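Local coordinates for prolyl-tRNA synthetase (Naegleria fowleri, PDB 6UYH), which probably attaches proline to its cognate tRNA at the expense of ATP, as a class II aminoacyl-tRNA synthetase, at residues V16-Q19 and E20-E24; L406-A409 and R410-N414; Q460-S463 and D464-T467. All blocks are in the same frame, centred on the assembly; numbering follows the deposited sequence. Where two conformers were deposited one is given.

All three contacts are local, each formed within one continuous run of residues, and they follow one another along the chain without nesting or crossing. From the N terminus, contact 1 folds the incoming loop back in a turn and starts helix 22-32. Contact 2 comes late in the long helix 391-415, which leads from the five-stranded sheet of the anticodon-binding region toward strand 417-419. Contact 3 makes up the short helix 462-466 in the C-terminal part. Contacts 1 and 3 meet directly, Ser23 OG lying 2.8 Å from Ser463 OG in a probable hydrogen bond that ties the two helix starts together. Contact 2 stands apart, its centre about 21 Å from that of contact 1.

Contact 1: V16-Q19 and E20-E24; sequences VKKQ and ENFSE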
loop_
_atom_site.group_PDB
_atom_site.type_symbol
_atom_site.label_atom_id
_atom_site.label_comp_id
_atom_site.label_asym_id
_atom_site.label_seq_id
_atom_site.Cartn_x
_atom_site.Cartn_y
_atom_site.Cartn_z
ATOM N N VAL A 16 19.790 23.159 -16.722
ATOM C CA VAL A 16 21.075 22.961 -16.059
ATOM C C VAL A 16 21.539 21.547 -16.372
ATOM O O VAL A 16 20.778 20.590 -16.198
ATOM C CB VAL A 16 20.968 23.174 -14.536
ATOM C CG1 VAL A 16 22.280 22.823 -13.853
ATOM C CG2 VAL A 16 20.584 24.615 -14.230
ATOM N N LYS A 17 22.787 21.408 -16.811
ATOM C CA LYS A 17 23.299 20.107 -17.220
ATOM C C LYS A 17 23.664 19.243 -16.018
ATOM O O LYS A 17 24.031 19.740 -14.951
ATOM C CB LYS A 17 24.519 20.273 -18.129
ATOM C CG LYS A 17 24.175 20.884 -19.485
ATOM C CD LYS A 17 25.406 21.037 -20.375
ATOM C CE LYS A 17 25.917 19.689 -20.873
ATOM N NZ LYS A 17 24.889 18.946 -21.666
ATOM N N LYS A 18 23.553 17.926 -16.210
ATOM C CA LYS A 18 23.873 16.978 -15.147
ATOM C C LYS A 18 25.307 17.166 -14.666
ATOM O O LYS A 18 25.589 17.046 -13.469
ATOM C CB LYS A 18 23.653 15.554 -15.655
ATOM C CG LYS A 18 23.557 14.480 -14.578
ATOM C CD LYS A 18 23.271 13.119 -15.211
ATOM C CE LYS A 18 23.060 12.053 -14.163
ATOM N NZ LYS A 18 22.783 10.707 -14.787
ATOM N N GLN A 19 26.214 17.495 -15.587
ATOM C CA GLN A 19 27.636 17.705 -15.334
ATOM C C GLN A 19 27.952 19.082 -14.759
ATOM O O GLN A 19 29.089 19.312 -14.336
ATOM C CB GLN A 19 28.416 17.531 -16.646
ATOM C CG GLN A 19 28.246 18.719 -17.609
ATOM C CD GLN A 19 28.479 18.373 -19.079
ATOM O OE1 GLN A 19 29.083 19.149 -19.819
ATOM N NE2 GLN A 19 27.976 17.225 -19.509
ATOM N N GLU A 20 27.004 20.023 -14.792
ATOM C CA GLU A 20 27.250 21.387 -14.326
ATOM C C GLU A 20 26.931 21.562 -12.843
ATOM O O GLU A 20 27.704 22.172 -12.097
ATOM C CB GLU A 20 26.411 22.392 -15.136
ATOM C CG GLU A 20 26.992 22.770 -16.477
ATOM C CD GLU A 20 26.028 23.600 -17.320
ATOM O OE1 GLU A 20 24.842 23.732 -16.939
ATOM O OE2 GLU A 20 26.458 24.103 -18.374
ATOM N N ASN A 21 25.764 21.091 -12.423
ATOM C CA ASN A 21 25.307 21.269 -11.047
ATOM C C ASN A 21 24.357 20.106 -10.788
ATOM O O ASN A 21 23.190 20.155 -11.191
ATOM C CB ASN A 21 24.625 22.619 -10.853
ATOM C CG ASN A 21 24.226 22.875 -9.405
ATOM O OD1 ASN A 21 23.888 21.956 -8.666
ATOM N ND2 ASN A 21 24.264 24.136 -8.999
ATOM N N PHE A 22 24.873 19.058 -10.148
ATOM C CA PHE A 22 24.127 17.812 -10.060
ATOM C C PHE A 22 22.858 17.986 -9.244
ATOM O O PHE A 22 21.817 17.404 -9.576
ATOM C CB PHE A 22 25.020 16.713 -9.463
ATOM C CG PHE A 22 24.430 15.329 -9.547
ATOM C CD1 PHE A 22 23.912 14.848 -10.740
ATOM C CD2 PHE A 22 24.420 14.496 -8.438
ATOM C CE1 PHE A 22 23.359 13.570 -10.815
ATOM C CE2 PHE A 22 23.880 13.213 -8.508
ATOM C CZ PHE A 22 23.352 12.749 -9.704
ATOM N N SER A 23 22.908 18.781 -8.175
ATOM C CA SER A 23 21.720 18.885 -7.330
ATOM C C SER A 23 20.635 19.719 -8.002
ATOM O O SER A 23 19.442 19.406 -7.877
ATOM C CB SER A 23 22.103 19.456 -5.959
ATOM O OG SER A 23 22.696 20.730 -6.089
ATOM N N GLU A 24 21.019 20.749 -8.753
ATOM C CA GLU A 24 20.024 21.542 -9.466
ATOM C C GLU A 24 19.449 20.762 -10.645
ATOM O O GLU A 24 18.236 20.796 -10.881
ATOM C CB GLU A 24 20.636 22.869 -9.916
ATOM C CG GLU A 24 19.711 23.734 -10.773
ATOM C CD GLU A 24 18.425 24.163 -10.070
ATOM O OE1 GLU A 24 18.361 24.115 -8.820
ATOM O OE2 GLU A 24 17.473 24.558 -10.784
#
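Glu20 folds its carboxylate back onto Lys17, closing a type I beta turn over residues 17-20 that delivers the chain to the N-cap of helix 22-32. Glu20 N donates to Lys17 O at 3.0 Å, and Asn21 N adds a weak bond to the same oxygen. In return Lys17 N donates to Glu20 OE1 (3.1 Å), almost straight at 173° but arriving from above the carboxylate plane. The extended Glu20 chain lays its CD against Lys17 CB at 3.7 Å, while the lysine's amino end goes on to a salt bridge with Asp286.

Val16 touches the start of the helix with both methyls. CG1, anti to the backbone N (chi1 174°), leans on Asn21 CB at 3.8 Å; CG2 meets Glu24 CG at 3.7 Å, the two side chains crossing at about a right angle.

Lys18 runs extended alongside Phe22, its CE near the ring plane at the edge, 3.7 Å from Phe22 CE1, and its NZ is held by the carbonyls of Met281 and Gly284. The helix is capped by Asn21 OD1, which accepts from Glu24 N at 3.1 Å with the donor above the amide carbonyl plane.

Contact 2: L406-A409 and R410-N414; sequences LNKA and RKEMN. With EDO (1,2-ethanediol), chain Z.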
loop_
_atom_site.group_PDB
_atom_site.type_symbol
_atom_site.label_atom_id
_atom_site.label_comp_id
_atom_site.label_asym_id
_atom_site.label_seq_id
_atom_site.Cartn_x
_atom_site.Cartn_y
_atom_site.Cartn_z
ATOM N N LEU A 406 21.382 -1.061 -18.640
ATOM C CA LEU A 406 22.085 -1.776 -17.578
ATOM C C LEU A 406 23.557 -1.980 -17.927
ATOM O O LEU A 406 24.438 -1.806 -17.076
ATOM C CB LEU A 406 21.392 -3.116 -17.316
ATOM C CG LEU A 406 22.073 -4.074 -16.341
ATOM C CD1 LEU A 406 22.163 -3.411 -14.983
ATOM C CD2 LEU A 406 21.310 -5.413 -16.267
ATOM N N ASN A 407 23.840 -2.335 -19.179
ATOM C CA ASN A 407 25.219 -2.576 -19.589
ATOM C C ASN A 407 26.052 -1.303 -19.526
ATOM O O ASN A 407 27.212 -1.338 -19.103
ATOM C CB ASN A 407 25.245 -3.157 -21.001
ATOM C CG ASN A 407 24.755 -4.587 -21.048
ATOM O OD1 ASN A 407 24.803 -5.302 -20.048
ATOM N ND2 ASN A 407 24.295 -5.020 -22.220
ATOM N N LYS A 408 25.484 -0.176 -19.965
ATOM C CA LYS A 408 26.201 1.094 -19.904
ATOM C C LYS A 408 26.532 1.466 -18.465
ATOM O O LYS A 408 27.657 1.882 -18.164
ATOM C CB LYS A 408 25.366 2.192 -20.564
ATOM C CG LYS A 408 25.984 3.589 -20.507
ATOM C CD LYS A 408 25.075 4.635 -21.171
ATOM C CE LYS A 408 25.750 6.007 -21.204
ATOM N NZ LYS A 408 24.904 7.101 -21.765
ATOM N N ALA A 409 25.568 1.311 -17.560
ATOM C CA ALA A 409 25.807 1.666 -16.166
ATOM C C ALA A 409 26.813 0.724 -15.524
ATOM O O ALA A 409 27.647 1.157 -14.715
ATOM C CB ALA A 409 24.488 1.666 -15.397
ATOM N N ARG A 410 26.773 -0.565 -15.880
ATOM C CA ARG A 410 27.734 -1.493 -15.285
ATOM C C ARG A 410 29.144 -1.205 -15.779
ATOM O O ARG A 410 30.106 -1.292 -15.008
ATOM C CB ARG A 410 27.357 -2.945 -15.576
ATOM C CG ARG A 410 28.013 -3.922 -14.575
ATOM C CD ARG A 410 27.941 -5.378 -15.020
ATOM N NE ARG A 410 26.583 -5.801 -15.362
ATOM C CZ ARG A 410 25.636 -6.095 -14.474
ATOM N NH1 ARG A 410 25.879 -5.999 -13.167
ATOM N NH2 ARG A 410 24.438 -6.483 -14.892
ATOM N N LYS A 411 29.289 -0.869 -17.061
ATOM C CA LYS A 411 30.613 -0.528 -17.581
ATOM C C LYS A 411 31.163 0.722 -16.902
ATOM O O LYS A 411 32.336 0.756 -16.505
ATOM C CB LYS A 411 30.540 -0.343 -19.094
ATOM C CG LYS A 411 31.835 0.075 -19.785
ATOM C CD LYS A 411 31.563 0.247 -21.277
ATOM C CE LYS A 411 32.479 1.270 -21.925
ATOM N NZ LYS A 411 33.889 0.832 -21.886
ATOM N N GLU A 412 30.324 1.750 -16.741
ATOM C CA GLU A 412 30.736 2.939 -15.999
ATOM C C GLU A 412 31.139 2.583 -14.573
ATOM O O GLU A 412 32.185 3.024 -14.083
ATOM C CB GLU A 412 29.614 3.977 -15.982
ATOM C CG GLU A 412 29.277 4.584 -17.331
ATOM C CD GLU A 412 28.234 5.690 -17.228
ATOM O OE1 GLU A 412 28.080 6.264 -16.129
ATOM O OE2 GLU A 412 27.565 5.983 -18.243
ATOM N N MET A 413 30.317 1.787 -13.884
ATOM C CA MET A 413 30.625 1.457 -12.494
ATOM C C MET A 413 31.956 0.718 -12.380
ATOM O O MET A 413 32.800 1.064 -11.542
ATOM C CB MET A 413 29.496 0.625 -11.886
ATOM C CG MET A 413 29.767 0.258 -10.418
ATOM S SD MET A 413 28.378 -0.550 -9.621
ATOM C CE MET A 413 28.469 -2.147 -10.410
ATOM N N ASN A 414 32.164 -0.298 -13.226
ATOM C CA ASN A 414 33.364 -1.123 -13.116
ATOM C C ASN A 414 34.620 -0.323 -13.438
ATOM O O ASN A 414 35.672 -0.542 -12.826
ATOM C CB ASN A 414 33.256 -2.342 -14.036
ATOM C CG ASN A 414 32.340 -3.408 -13.479
ATOM O OD1 ASN A 414 32.216 -3.553 -12.262
ATOM N ND2 ASN A 414 31.694 -4.165 -14.363
HETATM C C1 EDO Z . 24.768 -2.522 -26.275
HETATM O O1 EDO Z . 23.913 -1.386 -26.114
HETATM C C2 EDO Z . 24.961 -3.207 -24.931
HETATM O O2 EDO Z . 23.865 -4.093 -24.685
HETATM O O HOH W 1 26.712 -5.917 -18.113
#
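Leu406 and Arg410 lie side by side and point the same way, the leucine tip tucked against the arginine's far end. Leu406 CD2 comes within 3.6 Å of Arg410 NH2, with CG and CD1 only slightly farther from the same nitrogen, so the branched end cups one amino group of the guanidinium and approaches it obliquely. The arginine gets there by leaving the backbone with CG anti to N (chi1 -159°) and then bending at chi3. Its NH1 goes to a salt bridge with Glu196, whereas NE takes a different route: a water in the guanidinium plane accepts from Arg410 NE at 2.8 Å and donates to Asn407 OD1 at 2.8 Å. That water bridges neighbouring turns where the two side chains themselves do not touch. The other end of the Asn407 amide is also occupied, since Asn407 ND2 donates to O2 of an ethanediol at 2.7 Å; this molecule, probably from the crystallisation liquor, also bonds to Ser404 OG.

The backbone under these side chains is regular alpha-helix, part of helix 391-415, with i to i+4 bonds running from Leu406 O to Arg410 N through Ala409 O to Met413 N. On another flank of the helix, Lys408 and Glu412 make the same one-turn step but meet at a slant. Here it is the aliphatic part of the lysine that touches, Lys408 CE lying 3.5 Å from Glu412 OE2, while Lys408 NZ stays 4.6 Å from that oxygen, beyond salt-bridge range. Glu412 also leans back over the preceding turn, Glu412 CG sitting 3.3 Å from Lys408 O. Ala409, Arg410 and Met413 rest on Pro202, and Glu412 touches Ala228.

Contact 3: Q460-S463 and D464-T467; sequences QSQS and DANT
Asp464 meets Ser461 twice over, through its backbone and through water. Its N-H donates to Ser461 OG at 3.0 Å, with the serine hydroxyl set between its own N and carbonyl carbon (chi1 70°), the rotamer that swings it over the chain toward the incoming amide. One water links Ser461 OG to Asp464 OD1, a second links Ser461 N to OD2, and a third joins OD1 to Ser463 OG, whose hydroxyl also pairs with Ser23 OG. Beyond these, Asn230 bonds to OD1 and Arg232 makes a salt bridge with OD2, so the buried carboxylate has partners at both oxygens and is probably ionised. Gln460 crosses obliquely, its amide turned 80° from the carboxylate plane and its OE1 3.6 Å from Asp464 CB.

Ala465 supplies the first backbone bond of the helix, its N donating to Ser461 O at 2.9 Å. Ser461 is thus the N-cap of the short helix 462-466, holding one amide with its side chain and the next with its carbonyl. The amide of Gln460 also lies against Ala465, NE2 being 3.7 Å from Ala465 CA, before it bonds to Leu469 O.

Asn466 comes next on the exposed side. Gln462, bent at chi2, brings NE2 to within 2.5 Å of Asn466 OD1; the donor stands above the asparagine's carbonyl plane, the amides are inclined by 49°, and so short a distance makes the detail of this bond doubtful.

Thr467 is the first residue to leave helical geometry. Both its backbone N, at 3.0 Å, and its OG1, at 2.8 Å, donate to Ser463 O, reaching that oxygen from opposite faces of the carbonyl plane.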
loop_
_atom_site.group_PDB
_atom_site.type_symbol
_atom_site.label_atom_id
_atom_site.label_comp_id
_atom_site.label_asym_id
_atom_site.label_seq_id
_atom_site.Cartn_x
_atom_site.Cartn_y
_atom_site.Cartn_z
ATOM N N GLN A 460 35.492 18.211 -2.535
ATOM C CA GLN A 460 34.216 17.853 -3.145
ATOM C C GLN A 460 33.597 19.090 -3.779
ATOM O O GLN A 460 34.006 20.223 -3.514
ATOM C CB GLN A 460 33.252 17.218 -2.128
ATOM C CG GLN A 460 32.678 18.196 -1.107
ATOM C CD GLN A 460 31.695 17.545 -0.128
ATOM O OE1 GLN A 460 31.152 16.467 -0.381
ATOM N NE2 GLN A 460 31.470 18.205 1.001
ATOM N N SER A 461 32.600 18.857 -4.628
ATOM C CA SER A 461 31.979 19.943 -5.372
ATOM C C SER A 461 31.118 20.811 -4.457
ATOM O O SER A 461 30.638 20.375 -3.406
ATOM C CB SER A 461 31.112 19.389 -6.501
ATOM O OG SER A 461 29.956 18.751 -5.973
ATOM N N GLN A 462 30.915 22.056 -4.880
ATOM C CA GLN A 462 30.028 22.943 -4.137
ATOM C C GLN A 462 28.622 22.362 -4.061
ATOM O O GLN A 462 27.951 22.477 -3.029
ATOM C CB GLN A 462 30.009 24.327 -4.781
ATOM C CG GLN A 462 29.181 25.336 -4.006
ATOM C CD GLN A 462 29.685 25.519 -2.581
ATOM O OE1 GLN A 462 30.866 25.804 -2.357
ATOM N NE2 GLN A 462 28.792 25.339 -1.609
ATOM N N SER A 463 28.166 21.724 -5.145
ATOM C CA SER A 463 26.846 21.094 -5.150
ATOM C C SER A 463 26.748 20.000 -4.097
ATOM O O SER A 463 25.740 19.898 -3.390
ATOM C CB SER A 463 26.540 20.520 -6.534
ATOM O OG SER A 463 25.327 19.773 -6.530
ATOM N N ASP A 464 27.776 19.155 -3.989
ATOM C CA ASP A 464 27.757 18.114 -2.968
ATOM C C ASP A 464 27.794 18.715 -1.568
ATOM O O ASP A 464 27.081 18.254 -0.670
ATOM C CB ASP A 464 28.934 17.155 -3.162
ATOM C CG ASP A 464 28.706 16.164 -4.297
ATOM O OD1 ASP A 464 27.680 16.274 -5.022
ATOM O OD2 ASP A 464 29.568 15.272 -4.455
ATOM N N ALA A 465 28.623 19.734 -1.358
ATOM C CA ALA A 465 28.666 20.378 -0.049
ATOM C C ALA A 465 27.310 20.983 0.309
ATOM O O ALA A 465 26.883 20.916 1.466
ATOM C CB ALA A 465 29.761 21.441 -0.021
ATOM N N ASN A 466 26.610 21.553 -0.680
ATOM C CA ASN A 466 25.276 22.103 -0.447
ATOM C C ASN A 466 24.252 21.017 -0.128
ATOM O O ASN A 466 23.299 21.266 0.619
ATOM C CB ASN A 466 24.806 22.894 -1.668
ATOM C CG ASN A 466 25.606 24.159 -1.892
ATOM O OD1 ASN A 466 26.447 24.531 -1.076
ATOM N ND2 ASN A 466 25.332 24.840 -3.005
ATOM N N THR A 467 24.411 19.826 -0.702
ATOM C CA THR A 467 23.548 18.683 -0.430
ATOM C C THR A 467 23.853 18.047 0.932
ATOM O O THR A 467 23.271 17.011 1.279
ATOM C CB THR A 467 23.681 17.666 -1.580
ATOM O OG1 THR A 467 23.460 18.340 -2.824
ATOM C CG2 THR A 467 22.661 16.532 -1.490
HETATM O O HOH W 2 28.547 17.216 -7.572
HETATM O O HOH W 3 32.041 16.079 -5.322
HETATM O O HOH W 4 25.255 17.111 -5.573
#